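Local structure of putative acyl-CoA thioester hydrolase YbhC (Escherichia coli K-12, 3GRH) at residues A155-D160 and D178-K183; Q46-Q51 and Q351-D356. The protein is a putative thioesterase of the outer membrane that belongs to the pectinesterase family but neither binds pectin nor shows pectinesterase activity. All coordinates share one frame; numbering follows the deposited sequence.

Contact 1. Residues A155-D160 and D178-K183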
loop_
_atom_site.group_PDB
_atom_site.type_symbol
_atom_site.label_atom_id
_atom_site.label_comp_id
_atom_site.label_asym_id
_atom_site.label_seq_id
_atom_site.Cartn_x
_atom_site.Cartn_y
_atom_site.Cartn_z
ATOM N N ALA A 155 -22.198 -0.111 15.017
ATOM C CA ALA A 155 -23.356 0.694 14.677
ATOM C C ALA A 155 -23.051 2.012 13.973
ATOM O O ALA A 155 -23.749 2.386 13.023
ATOM C CB ALA A 155 -24.123 0.952 15.937
ATOM N N ASP A 156 -22.063 2.735 14.475
ATOM C CA ASP A 156 -21.586 3.989 13.862
ATOM C C ASP A 156 -21.008 3.732 12.493
ATOM O O ASP A 156 -21.273 4.482 11.582
ATOM C CB ASP A 156 -20.556 4.683 14.751
ATOM C CG ASP A 156 -21.176 5.315 15.975
ATOM O OD1 ASP A 156 -22.439 5.270 16.122
ATOM O OD2 ASP A 156 -20.393 5.855 16.804
ATOM N N TRP A 157 -20.271 2.637 12.336
ATOM C CA TRP A 157 -19.742 2.197 11.035
ATOM C C TRP A 157 -20.817 1.943 10.024
ATOM O O TRP A 157 -20.795 2.454 8.917
ATOM C CB TRP A 157 -18.866 0.973 11.219
ATOM C CG TRP A 157 -18.155 0.525 9.989
ATOM C CD1 TRP A 157 -16.927 0.887 9.572
ATOM C CD2 TRP A 157 -18.636 -0.413 9.055
ATOM N NE1 TRP A 157 -16.599 0.255 8.419
ATOM C CE2 TRP A 157 -17.655 -0.535 8.044
ATOM C CE3 TRP A 157 -19.815 -1.178 8.948
ATOM C CZ2 TRP A 157 -17.803 -1.415 7.005
ATOM C CZ3 TRP A 157 -19.970 -2.005 7.887
ATOM C CH2 TRP A 157 -18.984 -2.095 6.913
ATOM N N ARG A 158 -21.833 1.173 10.418
ATOM C CA ARG A 158 -22.928 0.863 9.506
ATOM C C ARG A 158 -23.665 2.091 9.039
ATOM O O ARG A 158 -24.049 2.175 7.885
ATOM C CB ARG A 158 -23.928 -0.078 10.184
ATOM C CG ARG A 158 -23.481 -1.518 10.265
ATOM C CD ARG A 158 -24.573 -2.457 10.667
ATOM N NE ARG A 158 -25.096 -2.208 11.985
ATOM C CZ ARG A 158 -24.663 -2.747 13.124
ATOM N NH1 ARG A 158 -23.667 -3.630 13.163
ATOM N NH2 ARG A 158 -25.281 -2.412 14.235
ATOM N N HIS A 159 -23.854 3.049 9.949
ATOM C CA HIS A 159 -24.524 4.274 9.627
ATOM C C HIS A 159 -23.778 5.095 8.594
ATOM O O HIS A 159 -24.350 5.508 7.571
ATOM C CB HIS A 159 -24.796 5.092 10.885
ATOM C CG HIS A 159 -25.587 6.306 10.587
ATOM N ND1 HIS A 159 -26.940 6.247 10.340
ATOM C CD2 HIS A 159 -25.231 7.602 10.445
ATOM C CE1 HIS A 159 -27.385 7.457 10.053
ATOM N NE2 HIS A 159 -26.375 8.300 10.136
ATOM N N ASP A 160 -22.470 5.202 8.791
ATOM C CA ASP A 160 -21.602 6.022 7.946
ATOM C C ASP A 160 -21.338 5.404 6.619
ATOM O O ASP A 160 -21.203 6.120 5.606
ATOM C CB ASP A 160 -20.296 6.297 8.669
ATOM C CG ASP A 160 -20.448 7.304 9.812
ATOM O OD1 ASP A 160 -21.599 7.657 10.178
ATOM O OD2 ASP A 160 -19.400 7.597 10.415
ATOM N N ASP A 178 -20.986 -7.228 4.277
ATOM C CA ASP A 178 -21.556 -8.142 5.304
ATOM C C ASP A 178 -20.497 -8.711 6.229
ATOM O O ASP A 178 -20.735 -8.904 7.403
ATOM C CB ASP A 178 -22.280 -9.274 4.616
ATOM C CG ASP A 178 -23.206 -10.034 5.511
ATOM O OD1 ASP A 178 -23.806 -9.467 6.452
ATOM O OD2 ASP A 178 -23.323 -11.234 5.205
ATOM N N SER A 179 -19.301 -8.932 5.727
ATOM C CA SER A 179 -18.200 -9.403 6.585
ATOM C C SER A 179 -17.822 -8.433 7.693
ATOM O O SER A 179 -17.297 -8.826 8.762
ATOM C CB SER A 179 -16.941 -9.755 5.760
ATOM O OG SER A 179 -16.292 -8.615 5.198
ATOM N N CYS A 180 -18.117 -7.172 7.487
ATOM C CA CYS A 180 -17.830 -6.156 8.483
ATOM C C CYS A 180 -19.060 -5.878 9.360
ATOM O O CYS A 180 -18.950 -5.649 10.557
ATOM C CB CYS A 180 -17.475 -4.896 7.768
ATOM S SG CYS A 180 -15.993 -5.043 6.704
ATOM N N GLN A 181 -20.230 -5.848 8.743
ATOM C CA GLN A 181 -21.400 -5.259 9.366
ATOM C C GLN A 181 -21.945 -6.209 10.403
ATOM O O GLN A 181 -22.609 -5.792 11.328
ATOM C CB GLN A 181 -22.457 -4.894 8.327
ATOM C CG GLN A 181 -23.229 -6.026 7.690
ATOM C CD GLN A 181 -24.567 -6.294 8.296
ATOM O OE1 GLN A 181 -25.155 -5.442 8.971
ATOM N NE2 GLN A 181 -25.061 -7.493 8.075
ATOM N N SER A 182 -21.658 -7.490 10.213
ATOM C CA SER A 182 -22.056 -8.556 11.117
ATOM C C SER A 182 -21.307 -8.562 12.460
ATOM O O SER A 182 -21.715 -9.222 13.402
ATOM C CB SER A 182 -21.804 -9.891 10.378
ATOM O OG SER A 182 -20.598 -9.818 9.638
ATOM N N LYS A 183 -20.190 -7.846 12.547
ATOM C CA LYS A 183 -19.373 -7.878 13.747
ATOM C C LYS A 183 -20.142 -7.342 14.920
ATOM O O LYS A 183 -20.892 -6.375 14.807
ATOM C CB LYS A 183 -18.084 -7.073 13.571
ATOM C CG LYS A 183 -17.154 -7.653 12.536
ATOM C CD LYS A 183 -15.941 -6.705 12.369
ATOM C CE LYS A 183 -14.975 -7.179 11.307
ATOM N NZ LYS A 183 -13.927 -6.113 11.093
#

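Contact 2. Residues Q46-Q51 and Q351-D356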
loop_
_atom_site.group_PDB
_atom_site.type_symbol
_atom_site.label_atom_id
_atom_site.label_comp_id
_atom_site.label_asym_id
_atom_site.label_seq_id
_atom_site.Cartn_x
_atom_site.Cartn_y
_atom_site.Cartn_z
ATOM N N GLN A 46 20.611 -8.065 -6.444
ATOM C CA GLN A 46 20.079 -8.584 -7.708
ATOM C C GLN A 46 18.801 -9.425 -7.527
ATOM O O GLN A 46 18.014 -9.582 -8.468
ATOM C CB GLN A 46 21.118 -9.453 -8.407
ATOM C CG GLN A 46 22.389 -8.794 -8.730
ATOM C CD GLN A 46 23.341 -9.757 -9.399
ATOM O OE1 GLN A 46 24.548 -9.726 -9.169
ATOM N NE2 GLN A 46 22.785 -10.654 -10.214
ATOM N N ASN A 47 18.607 -9.968 -6.363
ATOM C CA ASN A 47 17.382 -10.752 -6.074
ATOM C C ASN A 47 16.197 -9.871 -5.742
ATOM O O ASN A 47 15.127 -10.429 -5.480
ATOM C CB ASN A 47 17.586 -11.678 -4.907
ATOM C CG ASN A 47 18.257 -12.981 -5.298
ATOM O OD1 ASN A 47 18.401 -13.316 -6.495
ATOM N ND2 ASN A 47 18.684 -13.729 -4.291
ATOM N N PHE A 48 16.373 -8.557 -5.672
ATOM C CA PHE A 48 15.351 -7.630 -5.182
ATOM C C PHE A 48 14.968 -6.574 -6.160
ATOM O O PHE A 48 15.145 -5.390 -5.987
ATOM C CB PHE A 48 15.771 -7.011 -3.814
ATOM C CG PHE A 48 15.926 -7.993 -2.743
ATOM C CD1 PHE A 48 14.847 -8.726 -2.274
ATOM C CD2 PHE A 48 17.158 -8.227 -2.205
ATOM C CE1 PHE A 48 15.018 -9.676 -1.301
ATOM C CE2 PHE A 48 17.341 -9.159 -1.240
ATOM C CZ PHE A 48 16.264 -9.897 -0.783
ATOM N N ASP A 49 14.476 -7.051 -7.269
ATOM C CA ASP A 49 13.906 -6.201 -8.306
ATOM C C ASP A 49 12.545 -6.608 -8.695
ATOM O O ASP A 49 12.022 -7.626 -8.262
ATOM C CB ASP A 49 14.895 -6.210 -9.461
ATOM C CG ASP A 49 15.017 -7.545 -10.124
ATOM O OD1 ASP A 49 14.468 -8.534 -9.609
ATOM O OD2 ASP A 49 15.646 -7.593 -11.246
ATOM N N ALA A 50 11.855 -5.803 -9.516
ATOM C CA ALA A 50 10.482 -6.018 -9.714
ATOM C C ALA A 50 10.201 -7.377 -10.268
ATOM O O ALA A 50 9.271 -7.998 -9.857
ATOM C CB ALA A 50 9.918 -4.877 -10.644
ATOM N N GLN A 51 11.059 -7.921 -11.153
ATOM C CA GLN A 51 10.823 -9.226 -11.721
ATOM C C GLN A 51 10.822 -10.375 -10.711
ATOM O O GLN A 51 10.204 -11.434 -10.918
ATOM C CB GLN A 51 11.766 -9.498 -12.880
ATOM C CG GLN A 51 13.195 -9.668 -12.549
ATOM C CD GLN A 51 14.108 -9.781 -13.781
ATOM O OE1 GLN A 51 15.067 -9.012 -13.926
ATOM N NE2 GLN A 51 13.817 -10.744 -14.655
ATOM N N GLN A 351 9.057 -8.063 5.201
ATOM C CA GLN A 351 10.122 -7.863 4.316
ATOM C C GLN A 351 9.988 -6.565 3.485
ATOM O O GLN A 351 8.922 -6.278 2.936
ATOM C CB GLN A 351 10.168 -9.026 3.358
ATOM C CG GLN A 351 11.502 -9.132 2.641
ATOM C CD GLN A 351 11.680 -8.466 1.341
ATOM O OE1 GLN A 351 10.741 -8.014 0.696
ATOM N NE2 GLN A 351 12.930 -8.394 0.908
ATOM N N VAL A 352 11.053 -5.787 3.464
ATOM C CA VAL A 352 11.081 -4.542 2.676
ATOM C C VAL A 352 12.446 -4.228 2.261
ATOM O O VAL A 352 13.399 -4.406 3.022
ATOM C CB VAL A 352 10.441 -3.386 3.378
ATOM C CG1 VAL A 352 11.001 -3.189 4.669
ATOM C CG2 VAL A 352 10.548 -2.087 2.528
ATOM N N VAL A 353 12.583 -3.819 1.002
ATOM C CA VAL A 353 13.826 -3.269 0.458
ATOM C C VAL A 353 13.566 -1.877 -0.059
ATOM O O VAL A 353 12.649 -1.684 -0.834
ATOM C CB VAL A 353 14.370 -4.149 -0.667
ATOM C CG1 VAL A 353 15.501 -3.505 -1.404
ATOM C CG2 VAL A 353 14.821 -5.501 -0.154
ATOM N N ILE A 354 14.360 -0.920 0.351
ATOM C CA ILE A 354 14.349 0.417 -0.194
ATOM C C ILE A 354 15.626 0.628 -0.946
ATOM O O ILE A 354 16.708 0.497 -0.377
ATOM C CB ILE A 354 14.193 1.477 0.918
ATOM C CG1 ILE A 354 12.900 1.331 1.665
ATOM C CG2 ILE A 354 14.203 2.913 0.267
ATOM C CD1 ILE A 354 12.836 2.269 2.913
ATOM N N ARG A 355 15.512 0.828 -2.257
ATOM C CA ARG A 355 16.671 0.950 -3.141
ATOM C C ARG A 355 16.624 2.119 -4.056
ATOM O O ARG A 355 15.562 2.554 -4.471
ATOM C CB ARG A 355 16.935 -0.314 -3.948
ATOM C CG ARG A 355 15.836 -0.723 -4.826
ATOM C CD ARG A 355 16.164 -2.045 -5.563
ATOM N NE ARG A 355 17.321 -1.880 -6.459
ATOM C CZ ARG A 355 18.063 -2.879 -6.942
ATOM N NH1 ARG A 355 17.757 -4.129 -6.768
ATOM N NH2 ARG A 355 19.077 -2.532 -7.758
ATOM N N ASP A 356 17.785 2.643 -4.369
ATOM C CA ASP A 356 17.896 3.662 -5.366
ATOM C C ASP A 356 16.973 4.904 -5.130
ATOM O O ASP A 356 16.479 5.533 -6.086
ATOM C CB ASP A 356 17.646 3.075 -6.766
ATOM C CG ASP A 356 18.472 1.830 -7.044
ATOM O OD1 ASP A 356 19.713 1.885 -6.882
ATOM O OD2 ASP A 356 17.864 0.765 -7.443
#

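Contact 1. Residues A155-D160 and D178-K183
Helix 154-161 and the last turn of the helix that begins at residue 174 come closest at Arg158 and Gln181, whose CA atoms are 6.3 Å apart. This is a small helix-helix contact beside a disulfide, on the periphery of the right-handed parallel beta-helix of the pectinesterase family. Trp157 and Arg158, neighbours on one helix, both send their CB toward the other. The buried indole of Trp157 reaches out with its six-membered ring. Trp157 CH2 lies 3.3 Å from CB of Cys180, a close approach that is oblique to the ring. Cys180 SG also stands obliquely, 4.9 Å from the centroid of the six-membered ring of Trp157, in a sulfur-aromatic contact. That sulfur forms the disulfide with Cys192. The same Cys192 takes the indole N-H of Trp157 on its backbone O, which helps to fix the rotation of the ring. Gln181 CB meets the ring at its edge, 3.8 Å from Trp157 CZ3.

Arg158 makes the polar link. Its chain bends at CG-CD (chi3 -63°) and turns the guanidinium back over Ala155 CA of its own helix. This brings Arg158 NH1 to the backbone O of Gln181 at 3.0 Å. The hydrogen bond is bent (138° at the hydrogen), with the donor in the carbonyl plane and the oxygen tilted from the guanidinium plane. The bond thus uses a carbonyl at the C-terminal part of the helix, where the helix dipole would probably favour a positive partner. The guanidinium and the Gln181 amide are nearly perpendicular, and OE1 of Gln181 lies by the aliphatic CD of Arg158. The other end of that amide is held within its own helix. Gln181 NE2 donates an almost straight bond of 2.8 Å to Asp178 OD1, which lies in the amide plane.

Contact 2. Residues Q46-Q51 and Q351-D356
Arg355 NH1 has two backbone oxygens as acceptors: it gives a hydrogen bond of 3.0 Å to Phe48 O and a weak one to Ala45 O. In the bond to Phe48 the N-H points fairly straight at the oxygen, at 154°, but the donor stands well above the carbonyl plane. The same guanidinium has a further partner. Arg355 NE gives a straight bond of 2.9 Å to OD2 of Asp356, part of a salt bridge between neighbours in sequence. Arg355 is therefore held from two sides, by the carboxylate at NE and by backbone oxygens at NH1. The bridge to Asp356 probably helps to balance its charge.

Phe48 fills the apolar part of the contact. Its CB points toward the strand, and its buried ring lies over Val353. CG2 of Val353 sits over one ring face, offset toward the rim, 4.0 Å from the centroid of the Phe48 ring. This is a CH-pi contact. The rotamer of Val353 (chi1 170°) sets CG2 anti to the carbonyl carbon and beside the backbone N, and this is the methyl that meets the ring. Gln351 NE2 comes in obliquely a little further along the ring, by CD1 and CE1. It is 3.3 Å from Phe48 CE1, with the amide plane inclined by 24° to the ring. This amide is polar but satisfied: NE2 bonds Tyr53 OH and OE1 accepts from Gly320 N.

The alternate residues Gln351, Val353 and Arg355 all direct CB toward residues 46-51. Strand 351-355 runs between strands 321-324 and 403-407. An N-terminal segment thus packs against one parallel sheet of a beta-helix, the fold of the pectinesterase family.

The two contacts lie on opposite sides of the centre of the chain. Their centres are 38 Å apart, their nearest atoms about 24 Å, and they do not touch. Contact 1 is nested in sequence inside the loop that contact 2 closes. Contact 2 joins segments 300 residues apart at their closest ends and involves strand 351-355 of a parallel sheet. Contact 1 joins segments 18 residues apart at their closest ends, in a local excursion before strand 196-198. They share no helix or strand. One packs an N-terminal segment against a late strand, and the other ties two helices together at the periphery. Both lie away from Asp280, the predicted nucleophile, and Arg340, which probably binds substrate.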